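Local coordinates for protein manganese-containing pseudocatalase (Thermus thermophilus, PDB 2V8T) that probably breaks down hydrogen peroxide to water and oxygen, as a manganese catalase with two manganese ions per subunit in a ferritin-like helical fold, at residues A[148-151]-A[152-156]; A[156-159]-A[160-164]; A[182-185]-A[186-189]; A[207-210]-A[211-214]; A[223-227]-A[228-232]. All coordinates share one frame; numbering follows the deposited sequence.

Interaction 1. Residues A[148-151]-A[152-156]; sequences LLHN and FFLEV. With MN (manganese (II) ion), chain D.
The imidazole of His150 meets Leu154 one turn further along helix 144-166: the two side chains lie alongside each other, pointing the same way, with His150 CE1 3.7 Å from Leu154 CD1, set obliquely to the ring. At the ring's edge, and in its plane, ND1 donates to Asn151 OD1 over 3.0 Å in a nearly straight bond (170°), which helps set the turn of the imidazole. Phe139 stacks on the same ring, and Phe153 of a second subunit meets it with the planes at about 60°. The Phe153 ring has the carbonyl oxygen of His150 near its plane at the edge. Four backbone bonds of the regular i to i+4 kind join the two segments, among them Leu154 N to His150 O at 2.8 Å. Glu155, on another side of the helix, bends at chi2 (-74°), which brings both carboxylate oxygens to one manganese ion, OE1 at 2.4 Å and OE2 at 2.2 Å; water 1, Glu70 and His188 are further ligands, and Tyr43 hydrogen-bonds to OE2. Asn151 donates through ND2 to Gln46. Both ends of the Asn151 amide are thus paired, and the chelating carboxylate probably offsets part of the metal's charge.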
loop_
_atom_site.group_PDB
_atom_site.type_symbol
_atom_site.label_atom_id
_atom_site.label_comp_id
_atom_site.label_asym_id
_atom_site.label_seq_id
_atom_site.Cartn_x
_atom_site.Cartn_y
_atom_site.Cartn_z
ATOM N N LEU A 148 1.120 3.539 -26.796
ATOM C CA LEU A 148 0.682 2.425 -27.612
ATOM C C LEU A 148 1.549 1.194 -27.448
ATOM O O LEU A 148 1.067 0.069 -27.467
ATOM C CB LEU A 148 0.639 2.826 -29.111
ATOM C CG LEU A 148 -0.504 3.768 -29.484
ATOM C CD1 LEU A 148 -0.257 4.312 -30.891
ATOM C CD2 LEU A 148 -1.851 3.012 -29.444
ATOM N N LEU A 149 2.878 1.395 -27.296
ATOM C CA LEU A 149 3.784 0.294 -27.012
ATOM C C LEU A 149 3.383 -0.383 -25.690
ATOM O O LEU A 149 3.283 -1.602 -25.594
ATOM C CB LEU A 149 5.226 0.826 -26.981
ATOM C CG LEU A 149 6.268 -0.200 -26.594
ATOM C CD1 LEU A 149 6.358 -1.376 -27.565
ATOM C CD2 LEU A 149 7.648 0.503 -26.455
ATOM N N HIS A 150 3.156 0.463 -24.660
ATOM C CA HIS A 150 2.674 -0.066 -23.404
ATOM C C HIS A 150 1.389 -0.869 -23.595
ATOM O O HIS A 150 1.244 -1.943 -23.002
ATOM C CB HIS A 150 2.374 1.135 -22.453
ATOM C CG HIS A 150 1.640 0.723 -21.228
ATOM N ND1 HIS A 150 0.257 0.685 -21.188
ATOM C CD2 HIS A 150 2.034 0.228 -20.034
ATOM C CE1 HIS A 150 -0.107 0.193 -19.992
ATOM N NE2 HIS A 150 0.947 -0.091 -19.260
ATOM N N ASN A 151 0.448 -0.340 -24.372
ATOM C CA ASN A 151 -0.858 -0.990 -24.507
ATOM C C ASN A 151 -0.769 -2.330 -25.244
ATOM O O ASN A 151 -1.484 -3.276 -24.919
ATOM C CB ASN A 151 -1.826 -0.099 -25.242
ATOM C CG ASN A 151 -2.151 1.183 -24.454
ATOM O OD1 ASN A 151 -1.836 1.304 -23.263
ATOM N ND2 ASN A 151 -2.822 2.116 -25.134
ATOM N N PHE A 152 0.119 -2.402 -26.225
ATOM C CA PHE A 152 0.362 -3.687 -26.922
ATOM C C PHE A 152 0.847 -4.727 -25.916
ATOM O O PHE A 152 0.338 -5.842 -25.835
ATOM C CB PHE A 152 1.369 -3.425 -28.047
ATOM C CG PHE A 152 1.695 -4.660 -28.854
ATOM C CD1 PHE A 152 0.904 -5.055 -29.916
ATOM C CD2 PHE A 152 2.798 -5.431 -28.539
ATOM C CE1 PHE A 152 1.210 -6.181 -30.664
ATOM C CE2 PHE A 152 3.110 -6.567 -29.281
ATOM C CZ PHE A 152 2.323 -6.917 -30.348
ATOM N N PHE A 153 1.875 -4.327 -25.128
ATOM C CA PHE A 153 2.369 -5.197 -24.039
ATOM C C PHE A 153 1.246 -5.572 -23.070
ATOM O O PHE A 153 1.096 -6.727 -22.690
ATOM C CB PHE A 153 3.519 -4.495 -23.317
ATOM C CG PHE A 153 3.852 -5.162 -22.019
ATOM C CD1 PHE A 153 4.464 -6.420 -21.992
ATOM C CD2 PHE A 153 3.483 -4.604 -20.817
ATOM C CE1 PHE A 153 4.653 -7.094 -20.797
ATOM C CE2 PHE A 153 3.739 -5.294 -19.615
ATOM C CZ PHE A 153 4.311 -6.562 -19.639
ATOM N N LEU A 154 0.454 -4.568 -22.649
ATOM C CA LEU A 154 -0.589 -4.801 -21.652
ATOM C C LEU A 154 -1.539 -5.878 -22.150
ATOM O O LEU A 154 -1.959 -6.758 -21.392
ATOM C CB LEU A 154 -1.411 -3.558 -21.371
ATOM C CG LEU A 154 -1.899 -3.192 -19.979
ATOM C CD1 LEU A 154 -3.009 -2.079 -20.122
ATOM C CD2 LEU A 154 -2.145 -4.369 -19.050
ATOM N N GLU A 155 -1.969 -5.811 -23.419
ATOM C CA GLU A 155 -2.879 -6.791 -23.920
ATOM C C GLU A 155 -2.309 -8.189 -23.927
ATOM O O GLU A 155 -3.017 -9.154 -23.623
ATOM C CB GLU A 155 -3.423 -6.418 -25.324
ATOM C CG GLU A 155 -4.356 -5.220 -25.301
ATOM C CD GLU A 155 -5.749 -5.468 -24.741
ATOM O OE1 GLU A 155 -6.276 -6.599 -24.803
ATOM O OE2 GLU A 155 -6.430 -4.471 -24.337
ATOM N N VAL A 156 -1.037 -8.353 -24.324
ATOM C CA VAL A 156 -0.476 -9.711 -24.356
ATOM C C VAL A 156 -0.134 -10.221 -22.942
ATOM O O VAL A 156 -0.219 -11.432 -22.705
ATOM C CB VAL A 156 0.659 -9.854 -25.369
ATOM C CG1 VAL A 156 0.123 -9.664 -26.783
ATOM C CG2 VAL A 156 1.850 -8.950 -25.100
HETATM MN MN MN D . -8.345 -5.540 -24.095
HETATM O O HOH W 1 -8.706 -5.937 -21.982
#

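Interaction 2. Residues A[156-159]-A[160-164]; sequences VAAR and THKLR
Val156 O accepts twice from Thr160 within regular alpha-helix, and the i to i+4 bonds continue through Leu163 N to Arg159 O at 2.9 Å. Thr160 N reaches Val156 O over 3.0 Å from one face of the carbonyl plane, while OG1 donates to it over 2.9 Å from the other. OG1 can do so because it sits beside its own backbone N (chi1 -60°). A valine in place of Thr160 would probably leave Val156 O with its backbone donor alone and a buried methyl against that carbonyl. The extended Arg159 chain crosses Leu163 obliquely, and Leu163 CD1 lies 3.9 Å above the centre of the guanidinium plane. The rim of that group is gripped by Asn215 and by the carbonyls of Ile210 and Ile213. Lys162 bends at chi4 (63°); NZ hydrogen-bonds to the manganese ligand Glu36 and to water 2, which donates in turn to Ala158 O. Helix 144-166 thus packs Arg159, Lys162 and Leu163 on Leu182 of helix 172-200, with His161 against Leu29 of helix 28-31.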
loop_
_atom_site.group_PDB
_atom_site.type_symbol
_atom_site.label_atom_id
_atom_site.label_comp_id
_atom_site.label_asym_id
_atom_site.label_seq_id
_atom_site.Cartn_x
_atom_site.Cartn_y
_atom_site.Cartn_z
ATOM N N VAL A 156 -1.037 -8.353 -24.324
ATOM C CA VAL A 156 -0.476 -9.711 -24.356
ATOM C C VAL A 156 -0.134 -10.221 -22.942
ATOM O O VAL A 156 -0.219 -11.432 -22.705
ATOM C CB VAL A 156 0.659 -9.854 -25.369
ATOM C CG1 VAL A 156 0.123 -9.664 -26.783
ATOM C CG2 VAL A 156 1.850 -8.950 -25.100
ATOM N N ALA A 157 0.222 -9.336 -22.017
ATOM C CA ALA A 157 0.394 -9.744 -20.617
ATOM C C ALA A 157 -0.972 -10.189 -20.035
ATOM O O ALA A 157 -1.079 -11.229 -19.384
ATOM C CB ALA A 157 0.992 -8.603 -19.811
ATOM N N ALA A 158 -2.011 -9.403 -20.308
ATOM C CA ALA A 158 -3.363 -9.768 -19.869
ATOM C C ALA A 158 -3.781 -11.102 -20.471
ATOM O O ALA A 158 -4.392 -11.933 -19.800
ATOM C CB ALA A 158 -4.350 -8.673 -20.242
ATOM N N ARG A 159 -3.467 -11.322 -21.745
ATOM C CA ARG A 159 -3.772 -12.593 -22.397
ATOM C C ARG A 159 -3.094 -13.752 -21.680
ATOM O O ARG A 159 -3.673 -14.816 -21.472
ATOM C CB ARG A 159 -3.326 -12.568 -23.854
ATOM C CG ARG A 159 -3.734 -13.813 -24.616
ATOM C CD ARG A 159 -2.925 -14.029 -25.828
ATOM N NE ARG A 159 -3.433 -15.146 -26.623
ATOM C CZ ARG A 159 -2.684 -16.087 -27.164
ATOM N NH1 ARG A 159 -1.373 -16.080 -27.046
ATOM N NH2 ARG A 159 -3.255 -17.101 -27.800
ATOM N N THR A 160 -1.819 -13.553 -21.318
ATOM C CA THR A 160 -1.054 -14.579 -20.640
ATOM C C THR A 160 -1.735 -14.960 -19.309
ATOM O O THR A 160 -1.858 -16.136 -18.963
ATOM C CB THR A 160 0.409 -14.087 -20.420
ATOM O OG1 THR A 160 0.977 -13.818 -21.688
ATOM C CG2 THR A 160 1.220 -15.134 -19.754
ATOM N N HIS A 161 -2.181 -13.946 -18.546
ATOM C CA HIS A 161 -2.896 -14.218 -17.308
ATOM C C HIS A 161 -4.200 -14.969 -17.572
ATOM O O HIS A 161 -4.557 -15.891 -16.837
ATOM C CB HIS A 161 -3.148 -12.955 -16.501
ATOM C CG HIS A 161 -1.921 -12.396 -15.861
ATOM N ND1 HIS A 161 -0.614 -12.587 -16.230
ATOM C CD2 HIS A 161 -1.945 -11.637 -14.755
ATOM C CE1 HIS A 161 0.136 -11.885 -15.316
ATOM N NE2 HIS A 161 -0.686 -11.368 -14.424
ATOM N N LYS A 162 -4.943 -14.557 -18.603
ATOM C CA LYS A 162 -6.193 -15.263 -18.930
ATOM C C LYS A 162 -5.935 -16.727 -19.249
ATOM O O LYS A 162 -6.685 -17.593 -18.817
ATOM C CB LYS A 162 -6.975 -14.544 -20.038
ATOM C CG LYS A 162 -7.529 -13.190 -19.588
ATOM C CD LYS A 162 -8.771 -12.764 -20.289
ATOM C CE LYS A 162 -9.329 -11.432 -19.818
ATOM N NZ LYS A 162 -8.440 -10.235 -20.053
ATOM N N LEU A 163 -4.898 -17.001 -20.053
ATOM C CA LEU A 163 -4.555 -18.375 -20.402
ATOM C C LEU A 163 -4.233 -19.197 -19.140
ATOM O O LEU A 163 -4.657 -20.349 -19.010
ATOM C CB LEU A 163 -3.371 -18.417 -21.353
ATOM C CG LEU A 163 -3.672 -17.959 -22.786
ATOM C CD1 LEU A 163 -2.355 -17.640 -23.507
ATOM C CD2 LEU A 163 -4.440 -19.011 -23.552
ATOM N N ARG A 164 -3.433 -18.619 -18.247
ATOM C CA ARG A 164 -3.050 -19.376 -17.046
ATOM C C ARG A 164 -4.249 -19.644 -16.141
ATOM O O ARG A 164 -4.407 -20.749 -15.635
ATOM C CB ARG A 164 -1.941 -18.630 -16.302
ATOM C CG ARG A 164 -0.631 -18.658 -17.084
ATOM C CD ARG A 164 0.386 -17.658 -16.530
ATOM N NE ARG A 164 1.636 -17.776 -17.274
ATOM C CZ ARG A 164 2.704 -17.019 -17.044
ATOM N NH1 ARG A 164 2.646 -15.984 -16.241
ATOM N NH2 ARG A 164 3.811 -17.286 -17.718
HETATM O O HOH W 2 -6.320 -10.562 -17.964
#

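Interaction 3. Residues A[182-185]-A[186-189]; sequences LVRG and GVHA. With MN (manganese (II) ion), chain D.
Arg184 O accepts from His188 N at 2.9 Å and also lies 3.4 Å above the plane of the His188 ring, toward its rim. Three further bonds of this kind satisfy the carbonyls of Leu182, Val183 and Gly185, the last accepting from Ala189 N in a fairly straight bond (170°). Both ring nitrogens of His188 are used: ND1 binds manganese at 2.2 Å, and NE2 hydrogen-bonds to Glu69. Water 1, Glu70 and Glu155 are among the metal's other ligands. Arg184 is bent at chi2 and chi3 (-48° and -57°), which folds its guanidinium back alongside Val187; Val187 CB lies over one face, and NH1 approaches CG2 to 3.7 Å. Arg184 NE forms a salt bridge to Glu69, and NH1 donates to Asn232 O. Arg184 NH2 and His188 NE2 stay 4.5 Å apart. Glu69 is therefore a second-shell residue shared by both side chains: it probably helps orient the ring for the metal and is likely to make the imidazole a stronger electron donor, an effect the neighbouring arginine would temper.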
loop_
_atom_site.group_PDB
_atom_site.type_symbol
_atom_site.label_atom_id
_atom_site.label_comp_id
_atom_site.label_asym_id
_atom_site.label_seq_id
_atom_site.Cartn_x
_atom_site.Cartn_y
_atom_site.Cartn_z
ATOM N N LEU A 182 -10.141 -13.899 -24.643
ATOM C CA LEU A 182 -8.910 -14.181 -25.417
ATOM C C LEU A 182 -9.075 -13.660 -26.839
ATOM O O LEU A 182 -8.143 -13.094 -27.438
ATOM C CB LEU A 182 -8.624 -15.672 -25.446
ATOM C CG LEU A 182 -8.099 -16.259 -24.142
ATOM C CD1 LEU A 182 -8.098 -17.775 -24.231
ATOM C CD2 LEU A 182 -6.703 -15.705 -23.803
ATOM N N VAL A 183 -10.258 -13.862 -27.428
ATOM C CA VAL A 183 -10.502 -13.377 -28.787
ATOM C C VAL A 183 -10.528 -11.849 -28.812
ATOM O O VAL A 183 -9.900 -11.213 -29.667
ATOM C CB VAL A 183 -11.770 -14.031 -29.358
ATOM C CG1 VAL A 183 -12.094 -13.391 -30.728
ATOM C CG2 VAL A 183 -11.550 -15.530 -29.470
ATOM N N ARG A 184 -11.242 -11.228 -27.852
ATOM C CA ARG A 184 -11.279 -9.764 -27.821
ATOM C C ARG A 184 -9.899 -9.172 -27.575
ATOM O O ARG A 184 -9.526 -8.158 -28.177
ATOM C CB ARG A 184 -12.266 -9.267 -26.770
ATOM C CG ARG A 184 -13.708 -9.754 -26.972
ATOM C CD ARG A 184 -14.219 -9.574 -28.386
ATOM N NE ARG A 184 -14.131 -8.170 -28.780
ATOM C CZ ARG A 184 -14.036 -7.743 -30.030
ATOM N NH1 ARG A 184 -14.069 -8.579 -31.058
ATOM N NH2 ARG A 184 -13.908 -6.435 -30.247
ATOM N N GLY A 185 -9.102 -9.821 -26.700
ATOM C CA GLY A 185 -7.754 -9.307 -26.444
ATOM C C GLY A 185 -6.866 -9.473 -27.630
ATOM O O GLY A 185 -5.943 -8.681 -27.859
ATOM N N GLY A 186 -7.108 -10.504 -28.453
ATOM C CA GLY A 186 -6.408 -10.623 -29.708
ATOM C C GLY A 186 -6.712 -9.475 -30.631
ATOM O O GLY A 186 -5.806 -8.945 -31.319
ATOM N N VAL A 187 -7.974 -9.049 -30.697
ATOM C CA VAL A 187 -8.352 -7.893 -31.498
ATOM C C VAL A 187 -7.632 -6.646 -30.988
ATOM O O VAL A 187 -7.072 -5.881 -31.766
ATOM C CB VAL A 187 -9.883 -7.690 -31.471
ATOM C CG1 VAL A 187 -10.275 -6.346 -32.062
ATOM C CG2 VAL A 187 -10.542 -8.854 -32.240
ATOM N N HIS A 188 -7.646 -6.432 -29.651
ATOM C CA HIS A 188 -7.026 -5.211 -29.144
ATOM C C HIS A 188 -5.521 -5.200 -29.391
ATOM O O HIS A 188 -4.966 -4.164 -29.762
ATOM C CB HIS A 188 -7.328 -5.068 -27.646
ATOM C CG HIS A 188 -8.775 -4.907 -27.359
ATOM N ND1 HIS A 188 -9.244 -5.035 -26.074
ATOM C CD2 HIS A 188 -9.830 -4.674 -28.198
ATOM C CE1 HIS A 188 -10.560 -4.850 -26.153
ATOM N NE2 HIS A 188 -10.947 -4.641 -27.409
ATOM N N ALA A 189 -4.833 -6.326 -29.148
ATOM C CA ALA A 189 -3.402 -6.384 -29.433
ATOM C C ALA A 189 -3.126 -6.131 -30.900
ATOM O O ALA A 189 -2.196 -5.413 -31.278
ATOM C CB ALA A 189 -2.811 -7.722 -29.007
HETATM MN MN MN D . -8.345 -5.540 -24.095
HETATM O O HOH W 1 -8.706 -5.937 -21.982
#

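Interaction 4. Residues A[207-210]-A[211-214]; sequences MLPI and PKID
Pro209 meets Lys212 and Asp214 by van der Waals contact. Its CD lies 3.9 Å from Lys212 CD, the two side chains crossing at about a right angle, and Lys212 CE comes to 3.5 Å from Pro209 O. The lysine folds back in this way because chi2, chi3 and chi4 all bend in the same sense (chi2 66°). Pro209 CG packs 3.6 Å from Asp214 OD1 and equally near Ile213 O. Next in the chain, Ile210 CG2 rests 4.4 Å from Pro211 CD, an apolar contact. The peptide bonds before Pro209 and before Pro211 are both cis, two within three residues. The one backbone bond is weak, Ile213 N to Pro211 O at 2.8 Å, and closes an inverse gamma turn centred on Lys212. Several polar atoms have partners outside: Lys212 N donates to Glu284 of a third subunit, and Lys212 NZ has a long, weak ion pair with Glu289 of that subunit. With the prolines stiffening the chain and few bonds inside it, the loop's shape probably owes much to the cis peptides and to Arg159 of helix 144-166, which gathers its carbonyls.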
loop_
_atom_site.group_PDB
_atom_site.type_symbol
_atom_site.label_atom_id
_atom_site.label_comp_id
_atom_site.label_asym_id
_atom_site.label_seq_id
_atom_site.Cartn_x
_atom_site.Cartn_y
_atom_site.Cartn_z
ATOM N N MET A 207 4.820 -10.173 -34.362
ATOM C CA MET A 207 5.231 -10.782 -33.103
ATOM C C MET A 207 4.157 -11.672 -32.513
ATOM O O MET A 207 4.425 -12.473 -31.632
ATOM C CB MET A 207 5.534 -9.579 -31.975
ATOM C CG MET A 207 6.573 -9.997 -30.998
ATOM S SD MET A 207 6.894 -8.686 -29.929
ATOM C CE MET A 207 7.970 -7.728 -30.950
ATOM N N LEU A 208 2.906 -11.503 -32.944
ATOM C CA LEU A 208 1.789 -12.223 -32.357
ATOM C C LEU A 208 1.752 -13.656 -32.904
ATOM O O LEU A 208 2.120 -13.885 -34.070
ATOM C CB LEU A 208 0.476 -11.501 -32.660
ATOM C CG LEU A 208 0.398 -10.078 -32.084
ATOM C CD1 LEU A 208 -0.827 -9.325 -32.609
ATOM C CD2 LEU A 208 0.398 -10.077 -30.548
ATOM N N PRO A 209 1.242 -14.617 -32.139
ATOM C CA PRO A 209 0.729 -14.452 -30.771
ATOM C C PRO A 209 1.890 -14.484 -29.737
ATOM O O PRO A 209 2.935 -15.090 -29.950
ATOM C CB PRO A 209 -0.187 -15.655 -30.611
ATOM C CG PRO A 209 0.495 -16.741 -31.433
ATOM C CD PRO A 209 1.024 -15.990 -32.634
ATOM N N ILE A 210 1.590 -13.876 -28.601
ATOM C CA ILE A 210 2.375 -13.959 -27.378
ATOM C C ILE A 210 1.418 -14.401 -26.264
ATOM O O ILE A 210 0.372 -13.782 -26.104
ATOM C CB ILE A 210 2.996 -12.608 -27.008
ATOM C CG1 ILE A 210 3.951 -12.133 -28.096
ATOM C CG2 ILE A 210 3.697 -12.698 -25.661
ATOM C CD1 ILE A 210 4.327 -10.647 -27.966
ATOM N N PRO A 211 1.773 -15.427 -25.461
ATOM C CA PRO A 211 2.793 -16.425 -25.746
ATOM C C PRO A 211 2.523 -17.116 -27.082
ATOM O O PRO A 211 1.471 -16.900 -27.706
ATOM C CB PRO A 211 2.616 -17.447 -24.594
ATOM C CG PRO A 211 1.873 -16.663 -23.525
ATOM C CD PRO A 211 0.946 -15.795 -24.303
ATOM N N LYS A 212 3.484 -17.937 -27.519
ATOM C CA LYS A 212 3.399 -18.564 -28.841
ATOM C C LYS A 212 2.528 -19.795 -28.783
ATOM O O LYS A 212 2.957 -20.966 -28.854
ATOM C CB LYS A 212 4.783 -18.814 -29.408
ATOM C CG LYS A 212 4.771 -19.176 -30.872
ATOM C CD LYS A 212 4.287 -18.042 -31.801
ATOM C CE LYS A 212 5.217 -16.855 -31.918
ATOM N NZ LYS A 212 6.516 -17.235 -32.230
ATOM N N ILE A 213 1.230 -19.536 -28.620
ATOM C CA ILE A 213 0.163 -20.525 -28.586
ATOM C C ILE A 213 -1.010 -19.835 -29.256
ATOM O O ILE A 213 -1.289 -18.651 -29.007
ATOM C CB ILE A 213 -0.201 -20.985 -27.164
ATOM C CG1 ILE A 213 -1.267 -22.071 -27.226
ATOM C CG2 ILE A 213 -0.559 -19.803 -26.210
ATOM C CD1 ILE A 213 -1.607 -22.708 -25.871
ATOM N N ASP A 214 -1.679 -20.549 -30.157
ATOM C CA ASP A 214 -2.807 -19.996 -30.880
ATOM C C ASP A 214 -4.101 -20.101 -30.033
ATOM O O ASP A 214 -4.342 -21.120 -29.389
ATOM C CB ASP A 214 -2.996 -20.666 -32.225
ATOM C CG ASP A 214 -1.817 -20.471 -33.107
ATOM O OD1 ASP A 214 -1.165 -19.417 -33.100
ATOM O OD2 ASP A 214 -1.590 -21.411 -33.903
#

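Interaction 5. Residues A[223-227]-A[228-232]; sequences KYMDL and GFHRN
A Schellman motif ends helix 219-226: Phe229 N bonds to Tyr224 O at 3.1 Å, and Gly228 N to Met225 O at 2.8 Å, the latter from well above the carbonyl plane. Gly228 has positive phi (92°), where a CB would clash with Leu227 O. The Phe229 ring carries Leu227 CB over the centre of one face, a CH-pi contact 4.0 Å from the centroid. At its rim, Phe229 CD2 touches Tyr224 CD1 at 3.6 Å, the rings nearly parallel but neither over the other. With an alanine here instead of Phe229, Leu227 CB would probably lose its aromatic face and a gap open beside the Tyr224 ring. His230 holds its CG between backbone N and carbonyl carbon (chi1 58°), bringing CE1 to 3.2 Å from Met225 O, with that oxygen at the ring's edge, near its plane. Met225 SD stands above the imidazole, 4.8 Å from its centroid; NE2 bonds to Asp255. Glycine at C', with the 6→1 and 5→2 bonds, is the classic Schellman ending, here before strand 232-235.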
loop_
_atom_site.group_PDB
_atom_site.type_symbol
_atom_site.label_atom_id
_atom_site.label_comp_id
_atom_site.label_asym_id
_atom_site.label_seq_id
_atom_site.Cartn_x
_atom_site.Cartn_y
_atom_site.Cartn_z
ATOM N N LYS A 223 -14.348 -21.496 -30.901
ATOM C CA LYS A 223 -15.740 -21.272 -31.281
ATOM C C LYS A 223 -16.003 -19.803 -31.624
ATOM O O LYS A 223 -16.627 -19.482 -32.642
ATOM C CB LYS A 223 -16.663 -21.727 -30.177
ATOM C CG LYS A 223 -18.160 -21.539 -30.490
ATOM C CD LYS A 223 -19.105 -21.765 -29.313
ATOM C CE LYS A 223 -18.934 -20.789 -28.143
ATOM N NZ LYS A 223 -19.589 -21.261 -26.908
ATOM N N TYR A 224 -15.521 -18.885 -30.772
ATOM C CA TYR A 224 -15.743 -17.467 -31.042
ATOM C C TYR A 224 -15.039 -17.000 -32.315
ATOM O O TYR A 224 -15.582 -16.141 -33.011
ATOM C CB TYR A 224 -15.378 -16.625 -29.812
ATOM C CG TYR A 224 -16.301 -16.882 -28.647
ATOM C CD1 TYR A 224 -17.652 -16.589 -28.740
ATOM C CD2 TYR A 224 -15.830 -17.362 -27.425
ATOM C CE1 TYR A 224 -18.494 -16.872 -27.662
ATOM C CE2 TYR A 224 -16.661 -17.627 -26.375
ATOM C CZ TYR A 224 -17.990 -17.404 -26.495
ATOM O OH TYR A 224 -18.850 -17.717 -25.444
ATOM N N MET A 225 -13.869 -17.561 -32.618
ATOM C CA MET A 225 -13.229 -17.268 -33.915
ATOM C C MET A 225 -14.042 -17.852 -35.059
ATOM O O MET A 225 -14.170 -17.207 -36.127
ATOM C CB MET A 225 -11.805 -17.774 -33.958
ATOM C CG MET A 225 -10.957 -17.036 -33.021
ATOM S SD MET A 225 -9.210 -17.270 -33.208
ATOM C CE MET A 225 -9.209 -18.741 -32.770
ATOM N N ASP A 226 -14.617 -19.038 -34.894
ATOM C CA ASP A 226 -15.450 -19.614 -35.946
ATOM C C ASP A 226 -16.674 -18.728 -36.204
ATOM O O ASP A 226 -17.203 -18.741 -37.324
ATOM C CB ASP A 226 -15.884 -21.004 -35.566
ATOM C CG ASP A 226 -14.805 -22.028 -35.601
ATOM O OD1 ASP A 226 -13.759 -21.807 -36.257
ATOM O OD2 ASP A 226 -15.004 -23.137 -35.020
ATOM N N LEU A 227 -17.114 -17.947 -35.208
ATOM C CA LEU A 227 -18.202 -16.992 -35.354
ATOM C C LEU A 227 -17.734 -15.651 -35.945
ATOM O O LEU A 227 -18.578 -14.776 -36.185
ATOM C CB LEU A 227 -18.893 -16.760 -34.003
ATOM C CG LEU A 227 -19.603 -17.974 -33.427
ATOM C CD1 LEU A 227 -20.225 -17.598 -32.085
ATOM C CD2 LEU A 227 -20.682 -18.470 -34.381
ATOM N N GLY A 228 -16.424 -15.508 -36.172
ATOM C CA GLY A 228 -15.868 -14.313 -36.800
ATOM C C GLY A 228 -15.437 -13.220 -35.844
ATOM O O GLY A 228 -15.068 -12.128 -36.297
ATOM N N PHE A 229 -15.450 -13.485 -34.536
ATOM C CA PHE A 229 -15.306 -12.404 -33.571
ATOM C C PHE A 229 -13.893 -11.810 -33.530
ATOM O O PHE A 229 -13.729 -10.668 -33.077
ATOM C CB PHE A 229 -15.766 -12.822 -32.200
ATOM C CG PHE A 229 -17.271 -13.091 -32.099
ATOM C CD1 PHE A 229 -18.181 -12.765 -33.074
ATOM C CD2 PHE A 229 -17.786 -13.734 -31.006
ATOM C CE1 PHE A 229 -19.542 -12.983 -32.892
ATOM C CE2 PHE A 229 -19.132 -13.960 -30.849
ATOM C CZ PHE A 229 -20.015 -13.568 -31.748
ATOM N N HIS A 230 -12.875 -12.535 -33.999
ATOM C CA HIS A 230 -11.536 -11.978 -34.110
ATOM C C HIS A 230 -11.439 -10.907 -35.190
ATOM O O HIS A 230 -10.430 -10.180 -35.239
ATOM C CB HIS A 230 -10.510 -13.079 -34.410
ATOM C CG HIS A 230 -10.815 -13.827 -35.668
ATOM N ND1 HIS A 230 -11.977 -14.567 -35.782
ATOM C CD2 HIS A 230 -10.109 -13.923 -36.820
ATOM C CE1 HIS A 230 -11.944 -15.099 -36.990
ATOM N NE2 HIS A 230 -10.840 -14.734 -37.653
ATOM N N ARG A 231 -12.403 -10.800 -36.070
ATOM C CA ARG A 231 -12.358 -9.781 -37.113
ATOM C C ARG A 231 -12.948 -8.467 -36.631
ATOM O O ARG A 231 -12.742 -7.457 -37.299
ATOM C CB ARG A 231 -13.159 -10.247 -38.346
ATOM C CG ARG A 231 -12.618 -11.533 -38.920
ATOM C CD ARG A 231 -13.276 -11.935 -40.180
ATOM N NE ARG A 231 -12.680 -13.185 -40.651
ATOM C CZ ARG A 231 -13.283 -14.356 -40.492
ATOM N NH1 ARG A 231 -14.583 -14.405 -40.093
ATOM N NH2 ARG A 231 -12.622 -15.506 -40.752
ATOM N N ASN A 232 -13.736 -8.486 -35.555
ATOM C CA ASN A 232 -14.658 -7.394 -35.296
ATOM C C ASN A 232 -14.123 -6.393 -34.306
ATOM O O ASN A 232 -13.799 -6.729 -33.153
ATOM C CB ASN A 232 -15.957 -7.975 -34.707
ATOM C CG ASN A 232 -16.692 -8.864 -35.673
ATOM O OD1 ASN A 232 -16.407 -8.858 -36.874
ATOM N ND2 ASN A 232 -17.637 -9.639 -35.133
HETATM O O HOH W 3 -13.789 -17.864 -38.760
HETATM O O HOH W 4 -18.927 -12.011 -36.600
#

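All five contacts are local, each between adjoining segments, so none closes a long loop and none nests in or crosses another. Interactions 1 and 2 come first, consecutive on helix 144-166 and sharing Val156. The chain then turns back into helix 172-200, where interaction 3 faces interaction 1 across the metal they share, with water 1 common to both; Leu182 packs against interaction 2. After that helix, interaction 4 lies in the loop, returning Leu208 to Phe152 and Val156 and its carbonyls to Arg159. Interaction 5 ends helix 219-226 and joins interaction 3 through Arg184 and Asn232. Two core helices, a loop and a helix end are thereby tied together.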